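Glycine cleavage system transcriptional repressor, putative (PDB 1U8S) probably represses transcription of the glycine cleavage system genes and combines two ACT domains in one chain that assembles as a dimer. Local coordinates at residues V8-G13 against I76-R81; I35-A40 against L48-S53; M121-A126 against A144-V149. One frame throughout, in Å; residues are numbered along the deposited sequence.

Contact 1: V8-G13 against I76-R81; sequences VITAVG and ITMMKR
Thr10 and Met78 face each other as a hydrogen-bonded pair of two antiparallel strands, and their side chains run alongside each other on the same face. Followed outward, Met78 begins with CB 3.6 Å from Thr10 CG2. With CG anti to the backbone N (chi1 -165°), the chain leaves the sheet on a slant, leaning away from Thr10; CG and SD keep farther off, SD about 4.4 Å from Thr10 CG2. A bend at the last torsion (chi3 82°) then turns the methyl back, so that Met78 CE comes to 3.7 Å from Thr10 CG2 and 4.0 Å from Thr10 OG1. That hydroxyl is hydrogen-bonded to Thr10 OG1 of the second subunit. Beneath, Thr10 N donates to Met78 O at 2.8 Å, with the return bond weak, while Val12 and Ile76 exchange two bonds. On the opposite face Ile9 CG1 approaches Met79 CG at 4.3 Å. This pairs the first and last strands of an ACT domain's four-stranded antiparallel sheet, order 2-3-1-4; strand 76-82 is outermost within the chain, and 5-14 bonds on its other side to 45-54. Leu66 of helix 56-71 covers Ile9 and Met79, whereas Thr10, Val12, Ile76 and Met78 pack against the second subunit.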
loop_
_atom_site.group_PDB
_atom_site.type_symbol
_atom_site.label_atom_id
_atom_site.label_comp_id
_atom_site.label_asym_id
_atom_site.label_seq_id
_atom_site.Cartn_x
_atom_site.Cartn_y
_atom_site.Cartn_z
ATOM N N VAL B 8 -13.547 -1.958 3.439
ATOM C CA VAL B 8 -12.171 -2.132 3.007
ATOM C C VAL B 8 -12.176 -2.806 1.650
ATOM O O VAL B 8 -12.828 -3.831 1.458
ATOM C CB VAL B 8 -11.369 -3.003 3.988
ATOM C CG1 VAL B 8 -10.087 -3.463 3.328
ATOM C CG2 VAL B 8 -11.052 -2.212 5.245
ATOM N N ILE B 9 -11.448 -2.228 0.706
ATOM C CA ILE B 9 -11.396 -2.783 -0.635
ATOM C C ILE B 9 -10.001 -3.234 -1.069
ATOM O O ILE B 9 -8.997 -2.574 -0.802
ATOM C CB ILE B 9 -11.923 -1.770 -1.672
ATOM C CG1 ILE B 9 -13.391 -1.445 -1.392
ATOM C CG2 ILE B 9 -11.781 -2.339 -3.078
ATOM C CD1 ILE B 9 -13.945 -0.326 -2.273
ATOM N N THR B 10 -9.967 -4.374 -1.745
ATOM C CA THR B 10 -8.742 -4.940 -2.263
ATOM C C THR B 10 -8.988 -5.224 -3.737
ATOM O O THR B 10 -10.025 -5.769 -4.103
ATOM C CB THR B 10 -8.383 -6.253 -1.540
ATOM O OG1 THR B 10 -7.420 -5.981 -0.515
ATOM C CG2 THR B 10 -7.812 -7.263 -2.512
ATOM N N ALA B 11 -8.033 -4.860 -4.585
ATOM C CA ALA B 11 -8.186 -5.092 -6.014
ATOM C C ALA B 11 -6.870 -5.367 -6.731
ATOM O O ALA B 11 -5.841 -4.771 -6.425
ATOM C CB ALA B 11 -8.885 -3.899 -6.652
ATOM N N VAL B 12 -6.913 -6.285 -7.687
ATOM C CA VAL B 12 -5.737 -6.642 -8.465
ATOM C C VAL B 12 -6.188 -6.812 -9.898
ATOM O O VAL B 12 -7.116 -7.566 -10.184
ATOM C CB VAL B 12 -5.114 -7.963 -7.995
ATOM C CG1 VAL B 12 -3.780 -8.190 -8.702
ATOM C CG2 VAL B 12 -4.927 -7.930 -6.507
ATOM N N GLY B 13 -5.535 -6.099 -10.802
ATOM C CA GLY B 13 -5.897 -6.196 -12.200
ATOM C C GLY B 13 -4.746 -5.793 -13.091
ATOM O O GLY B 13 -3.837 -5.060 -12.679
ATOM N N ILE B 76 -9.787 -8.234 -10.056
ATOM C CA ILE B 76 -10.153 -9.158 -8.983
ATOM C C ILE B 76 -10.439 -8.344 -7.735
ATOM O O ILE B 76 -9.576 -7.602 -7.279
ATOM C CB ILE B 76 -9.010 -10.125 -8.645
ATOM C CG1 ILE B 76 -8.362 -10.647 -9.922
ATOM C CG2 ILE B 76 -9.549 -11.299 -7.844
ATOM C CD1 ILE B 76 -7.144 -11.523 -9.662
ATOM N N THR B 77 -11.630 -8.481 -7.166
ATOM C CA THR B 77 -11.959 -7.709 -5.976
ATOM C C THR B 77 -12.164 -8.519 -4.705
ATOM O O THR B 77 -12.377 -9.731 -4.732
ATOM C CB THR B 77 -13.204 -6.862 -6.195
ATOM O OG1 THR B 77 -14.350 -7.717 -6.294
ATOM C CG2 THR B 77 -13.057 -6.049 -7.468
ATOM N N MET B 78 -12.106 -7.813 -3.585
ATOM C CA MET B 78 -12.258 -8.410 -2.276
ATOM C C MET B 78 -12.646 -7.254 -1.359
ATOM O O MET B 78 -11.963 -6.235 -1.334
ATOM C CB MET B 78 -10.913 -9.014 -1.866
ATOM C CG MET B 78 -10.945 -9.980 -0.709
ATOM S SD MET B 78 -9.413 -10.971 -0.665
ATOM C CE MET B 78 -8.260 -9.826 0.175
ATOM N N MET B 79 -13.750 -7.395 -0.629
ATOM C CA MET B 79 -14.199 -6.339 0.279
ATOM C C MET B 79 -14.512 -6.882 1.670
ATOM O O MET B 79 -14.644 -8.087 1.861
ATOM C CB MET B 79 -15.458 -5.666 -0.251
ATOM C CG MET B 79 -15.406 -5.264 -1.699
ATOM S SD MET B 79 -16.991 -4.585 -2.187
ATOM C CE MET B 79 -18.013 -6.106 -2.268
ATOM N N LYS B 80 -14.638 -5.977 2.635
ATOM C CA LYS B 80 -14.955 -6.360 3.998
ATOM C C LYS B 80 -15.303 -5.159 4.855
ATOM O O LYS B 80 -14.485 -4.260 5.043
ATOM C CB LYS B 80 -13.793 -7.116 4.649
ATOM C CG LYS B 80 -14.033 -7.384 6.128
ATOM C CD LYS B 80 -12.958 -8.235 6.760
ATOM C CE LYS B 80 -13.293 -8.505 8.217
ATOM N NZ LYS B 80 -12.354 -9.469 8.840
ATOM N N ARG B 81 -16.520 -5.143 5.380
ATOM C CA ARG B 81 -16.927 -4.050 6.236
ATOM C C ARG B 81 -16.023 -4.103 7.469
ATOM O O ARG B 81 -15.427 -5.141 7.769
ATOM C CB ARG B 81 -18.400 -4.207 6.618
ATOM C CG ARG B 81 -19.329 -4.351 5.409
ATOM C CD ARG B 81 -20.766 -4.693 5.825
ATOM N NE ARG B 81 -21.590 -3.510 6.069
ATOM C CZ ARG B 81 -22.417 -2.980 5.172
ATOM N NH1 ARG B 81 -22.543 -3.528 3.967
ATOM N NH2 ARG B 81 -23.112 -1.891 5.476
#

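Contact 2: I35-A40 against L48-S53; sequences IDSRIA and LLMLIS
Ile39 and Leu48 run side by side on one face of an antiparallel hairpin, with Ile39 CG1 3.8 Å from Leu48 CD1. On the same face Ser37 and Met50 form a non-hydrogen-bonded pair in which Ser37 CB meets Met50 CG at 4.0 Å; Ser37 OG is bonded to the backbone oxygen of Leu124 of the second subunit. The opposite face carries Asp36, Arg38, Leu49 and Leu51. At its far end Ile35, turned toward the partner strand, slants over Leu51, Ile35 CB lying 3.9 Å from Leu51 CD2. Arg38 begins alongside Leu49, CB to CB at 3.9 Å, then bends at chi2 (-74°), which folds its guanidinium back along its own strand. There Arg38 NH1 forms a salt bridge to Asp36 OD2 at 2.8 Å and a hydrogen bond to Ser37 O at 3.0 Å. Both acceptors lie in the guanidinium plane, although NH1 stands above the planes of the carboxylate and the carbonyl; two partners on one nitrogen should limit the rotation of the group. Arg38 and Leu49 also exchange backbone bonds, Leu49 N to Arg38 O being nearly straight (167°). Helix 19-28 covers the Ile39, Leu48 and Met50 face through Cys20, Val23 and Val24. Strand 5-14 flanks 45-54, while Leu49 meets Leu49 of the second subunit.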
loop_
_atom_site.group_PDB
_atom_site.type_symbol
_atom_site.label_atom_id
_atom_site.label_comp_id
_atom_site.label_asym_id
_atom_site.label_seq_id
_atom_site.Cartn_x
_atom_site.Cartn_y
_atom_site.Cartn_z
ATOM N N ILE B 35 -11.117 7.366 2.692
ATOM C CA ILE B 35 -10.355 7.705 3.889
ATOM C C ILE B 35 -8.858 7.642 3.625
ATOM O O ILE B 35 -8.102 8.551 3.992
ATOM C CB ILE B 35 -10.669 6.730 5.042
ATOM C CG1 ILE B 35 -12.169 6.759 5.362
ATOM C CG2 ILE B 35 -9.828 7.077 6.259
ATOM C CD1 ILE B 35 -12.676 8.103 5.851
ATOM N N ASP B 36 -8.436 6.554 2.988
ATOM C CA ASP B 36 -7.030 6.347 2.690
ATOM C C ASP B 36 -6.890 5.203 1.705
ATOM O O ASP B 36 -7.848 4.473 1.466
ATOM C CB ASP B 36 -6.271 6.015 3.978
ATOM C CG ASP B 36 -4.779 6.107 3.806
ATOM O OD1 ASP B 36 -4.337 6.664 2.774
ATOM O OD2 ASP B 36 -4.052 5.640 4.701
ATOM N N SER B 37 -5.704 5.042 1.131
ATOM C CA SER B 37 -5.488 3.971 0.173
ATOM C C SER B 37 -4.014 3.777 -0.085
ATOM O O SER B 37 -3.188 4.595 0.317
ATOM C CB SER B 37 -6.172 4.296 -1.161
ATOM O OG SER B 37 -5.599 5.442 -1.761
ATOM N N ARG B 38 -3.696 2.683 -0.763
ATOM C CA ARG B 38 -2.328 2.364 -1.133
ATOM C C ARG B 38 -2.396 1.813 -2.548
ATOM O O ARG B 38 -3.192 0.909 -2.860
ATOM C CB ARG B 38 -1.731 1.321 -0.200
ATOM C CG ARG B 38 -1.621 1.776 1.237
ATOM C CD ARG B 38 -0.505 2.774 1.444
ATOM N NE ARG B 38 -0.289 2.955 2.869
ATOM C CZ ARG B 38 -1.070 3.693 3.650
ATOM N NH1 ARG B 38 -2.113 4.344 3.127
ATOM N NH2 ARG B 38 -0.841 3.739 4.956
ATOM N N ILE B 39 -1.562 2.384 -3.406
ATOM C CA ILE B 39 -1.508 1.984 -4.790
ATOM C C ILE B 39 -0.095 1.539 -5.112
ATOM O O ILE B 39 0.879 2.243 -4.845
ATOM C CB ILE B 39 -1.915 3.161 -5.694
ATOM C CG1 ILE B 39 -3.304 3.663 -5.281
ATOM C CG2 ILE B 39 -1.876 2.742 -7.153
ATOM C CD1 ILE B 39 -3.727 4.956 -5.951
ATOM N N ALA B 40 0.015 0.355 -5.684
ATOM C CA ALA B 40 1.317 -0.178 -6.036
ATOM C C ALA B 40 1.223 -0.874 -7.375
ATOM O O ALA B 40 0.211 -1.492 -7.696
ATOM C CB ALA B 40 1.799 -1.167 -4.966
ATOM N N LEU B 48 -4.323 -2.347 -5.363
ATOM C CA LEU B 48 -4.919 -1.308 -4.532
ATOM C C LEU B 48 -5.513 -1.736 -3.176
ATOM O O LEU B 48 -6.283 -2.695 -3.092
ATOM C CB LEU B 48 -6.011 -0.629 -5.345
ATOM C CG LEU B 48 -6.993 0.231 -4.580
ATOM C CD1 LEU B 48 -6.453 1.630 -4.504
ATOM C CD2 LEU B 48 -8.330 0.231 -5.300
ATOM N N LEU B 49 -5.146 -1.011 -2.119
ATOM C CA LEU B 49 -5.703 -1.245 -0.788
ATOM C C LEU B 49 -6.524 0.000 -0.579
ATOM O O LEU B 49 -6.036 1.090 -0.847
ATOM C CB LEU B 49 -4.622 -1.303 0.288
ATOM C CG LEU B 49 -3.697 -2.510 0.196
ATOM C CD1 LEU B 49 -2.763 -2.549 1.408
ATOM C CD2 LEU B 49 -4.551 -3.792 0.095
ATOM N N MET B 50 -7.761 -0.134 -0.123
ATOM C CA MET B 50 -8.555 1.070 0.073
ATOM C C MET B 50 -9.585 0.945 1.183
ATOM O O MET B 50 -10.117 -0.131 1.435
ATOM C CB MET B 50 -9.237 1.470 -1.239
ATOM C CG MET B 50 -9.929 2.814 -1.199
ATOM S SD MET B 50 -10.733 3.228 -2.777
ATOM C CE MET B 50 -9.372 4.017 -3.677
ATOM N N LEU B 51 -9.838 2.067 1.849
ATOM C CA LEU B 51 -10.795 2.158 2.947
ATOM C C LEU B 51 -11.754 3.299 2.656
ATOM O O LEU B 51 -11.351 4.454 2.573
ATOM C CB LEU B 51 -10.064 2.434 4.265
ATOM C CG LEU B 51 -10.995 2.801 5.419
ATOM C CD1 LEU B 51 -11.924 1.632 5.675
ATOM C CD2 LEU B 51 -10.196 3.164 6.661
ATOM N N ILE B 52 -13.029 2.976 2.505
ATOM C CA ILE B 52 -14.012 3.997 2.206
ATOM C C ILE B 52 -15.077 4.003 3.285
ATOM O O ILE B 52 -15.176 3.074 4.078
ATOM C CB ILE B 52 -14.692 3.744 0.828
ATOM C CG1 ILE B 52 -15.474 2.432 0.864
ATOM C CG2 ILE B 52 -13.637 3.677 -0.284
ATOM C CD1 ILE B 52 -16.214 2.128 -0.431
ATOM N N SER B 53 -15.867 5.067 3.314
ATOM C CA SER B 53 -16.941 5.196 4.283
ATOM C C SER B 53 -18.124 5.828 3.563
ATOM O O SER B 53 -17.952 6.537 2.576
ATOM C CB SER B 53 -16.505 6.084 5.446
ATOM O OG SER B 53 -16.298 7.413 5.003
#

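Contact 3: M121-A126 against A144-V149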
loop_
_atom_site.group_PDB
_atom_site.type_symbol
_atom_site.label_atom_id
_atom_site.label_comp_id
_atom_site.label_asym_id
_atom_site.label_seq_id
_atom_site.Cartn_x
_atom_site.Cartn_y
_atom_site.Cartn_z
ATOM N N MET B 121 3.982 -1.386 10.360
ATOM C CA MET B 121 4.842 -1.290 9.190
ATOM C C MET B 121 3.979 -0.872 8.008
ATOM O O MET B 121 2.770 -1.084 8.021
ATOM C CB MET B 121 5.489 -2.635 8.884
ATOM C CG MET B 121 6.134 -3.318 10.065
ATOM S SD MET B 121 6.840 -4.907 9.530
ATOM C CE MET B 121 5.343 -5.920 9.399
ATOM N N ALA B 122 4.605 -0.276 6.994
ATOM C CA ALA B 122 3.899 0.153 5.793
ATOM C C ALA B 122 4.405 -0.627 4.583
ATOM O O ALA B 122 3.698 -0.787 3.591
ATOM C CB ALA B 122 4.096 1.625 5.576
ATOM N N SER B 123 5.635 -1.115 4.650
ATOM C CA SER B 123 6.174 -1.888 3.533
ATOM C C SER B 123 7.328 -2.762 3.976
ATOM O O SER B 123 8.075 -2.415 4.886
ATOM C CB SER B 123 6.633 -0.973 2.386
ATOM O OG SER B 123 7.848 -0.312 2.707
ATOM N N LEU B 124 7.471 -3.892 3.300
ATOM C CA LEU B 124 8.510 -4.837 3.638
ATOM C C LEU B 124 8.977 -5.581 2.403
ATOM O O LEU B 124 8.254 -5.693 1.427
ATOM C CB LEU B 124 7.969 -5.819 4.688
ATOM C CG LEU B 124 8.859 -6.917 5.272
ATOM C CD1 LEU B 124 8.304 -7.387 6.613
ATOM C CD2 LEU B 124 8.951 -8.070 4.288
ATOM N N SER B 125 10.212 -6.051 2.451
ATOM C CA SER B 125 10.818 -6.833 1.384
ATOM C C SER B 125 11.899 -7.662 2.081
ATOM O O SER B 125 12.647 -7.147 2.918
ATOM C CB SER B 125 11.440 -5.938 0.302
ATOM O OG SER B 125 12.679 -5.365 0.704
ATOM N N ALA B 126 11.938 -8.953 1.764
ATOM C CA ALA B 126 12.912 -9.880 2.328
ATOM C C ALA B 126 13.250 -10.790 1.163
ATOM O O ALA B 126 12.387 -11.499 0.658
ATOM C CB ALA B 126 12.284 -10.667 3.464
ATOM N N ALA B 144 14.086 -5.228 3.986
ATOM C CA ALA B 144 13.830 -3.784 3.932
ATOM C C ALA B 144 12.427 -3.520 4.466
ATOM O O ALA B 144 11.439 -4.018 3.922
ATOM C CB ALA B 144 13.959 -3.260 2.507
ATOM N N ILE B 145 12.350 -2.738 5.531
ATOM C CA ILE B 145 11.073 -2.428 6.159
ATOM C C ILE B 145 10.870 -0.925 6.322
ATOM O O ILE B 145 11.812 -0.191 6.639
ATOM C CB ILE B 145 10.987 -3.079 7.580
ATOM C CG1 ILE B 145 10.929 -4.608 7.459
ATOM C CG2 ILE B 145 9.783 -2.516 8.359
ATOM C CD1 ILE B 145 11.212 -5.344 8.761
ATOM N N SER B 146 9.640 -0.470 6.114
ATOM C CA SER B 146 9.303 0.942 6.301
ATOM C C SER B 146 8.217 0.975 7.353
ATOM O O SER B 146 7.211 0.272 7.229
ATOM C CB SER B 146 8.790 1.580 5.005
ATOM O OG SER B 146 9.872 1.832 4.119
ATOM N N ALA B 147 8.413 1.779 8.390
ATOM C CA ALA B 147 7.416 1.853 9.446
ATOM C C ALA B 147 7.191 3.283 9.882
ATOM O O ALA B 147 8.068 4.131 9.764
ATOM C CB ALA B 147 7.833 1.003 10.636
ATOM N N ARG B 148 5.999 3.543 10.392
ATOM C CA ARG B 148 5.645 4.870 10.827
ATOM C C ARG B 148 5.472 4.931 12.331
ATOM O O ARG B 148 4.779 4.101 12.918
ATOM C CB ARG B 148 4.360 5.301 10.126
ATOM C CG ARG B 148 4.510 5.395 8.617
ATOM C CD ARG B 148 3.184 5.684 7.954
ATOM N NE ARG B 148 3.301 5.850 6.510
ATOM C CZ ARG B 148 2.266 5.997 5.689
ATOM N NH1 ARG B 148 1.027 5.997 6.176
ATOM N NH2 ARG B 148 2.470 6.138 4.383
ATOM N N VAL B 149 6.130 5.906 12.951
ATOM C CA VAL B 149 6.025 6.113 14.389
ATOM C C VAL B 149 5.476 7.511 14.639
ATOM O O VAL B 149 5.717 8.436 13.856
ATOM C CB VAL B 149 7.382 5.997 15.063
ATOM C CG1 VAL B 149 7.992 4.650 14.725
ATOM C CG2 VAL B 149 8.281 7.132 14.623
#
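Met121-Ala126 and Ala144-Val149 form an antiparallel pairing interrupted by a classic beta bulge, on the outer side of the second ACT-type sheet, where strand 120-128 is outermost within the chain and 141-149 lies inside it. The evidence for the bulge is the register, which shifts by one residue between the Met121-Ala147 and Ser123-Ser146 pairs. Ala122 and Ser123 both face Ser146, whose carbonyl oxygen takes two N-H groups: Ala122 N to Ser146 O is short and almost straight (2.7 Å, 175°), whereas the bond from Ser123 N is weak. Beyond the bulge regular pairing resumes, with Ser146 N donating to Ser123 O at 2.8 Å and Ala144 N to Ser125 O at 2.6 Å. On the face turned to helix 107-116, Leu124 and Ile145 lie side by side, Leu124 CG 3.8 Å from Ile145 CG1, and Met121 slants across Ile145 to bring its SD to 4.0 Å from Ile145 CG2. Thr111 and Phe114 of that helix cover this group. The other face carries small residues, three serines and Ala144. In Ser125, chi1 76° tucks OG over the backbone, between N and C, 3.1 Å from Ala144 CB, and Ser123 OG comes equally near Ser146 CB. Leu124 O accepts a bond from Ser37 OG of the second subunit, to which Ala122 and Ala126 also make backbone bonds. The chemistry therefore divides by side: an apolar layer under the helix, serines and an alanine across the other face, and outward backbone groups of the outer strand used for joining subunits.

Overall arrangement
From the N terminus, strand 5-14 opens contact 1, which closes only when strand 76-82 returns beside it. Contact 2 falls within that span as a local hairpin; with the pairing of 5-14 to 45-54 between them, the two complete the order 33-42, 45-54, 5-14, 76-82. Contact 3 follows in series in the second sheet, which repeats the 2-3-1-4 strand order, and closes a loop shorter than that of contact 1 but longer than that of contact 2. Its centre is about 22 Å from that of contact 1 and about 17 Å from that of contact 2, which it touches where the like-charged Arg38 and Arg148 come close. All three also reach the second subunit, in keeping with the domain swapping of this dimer.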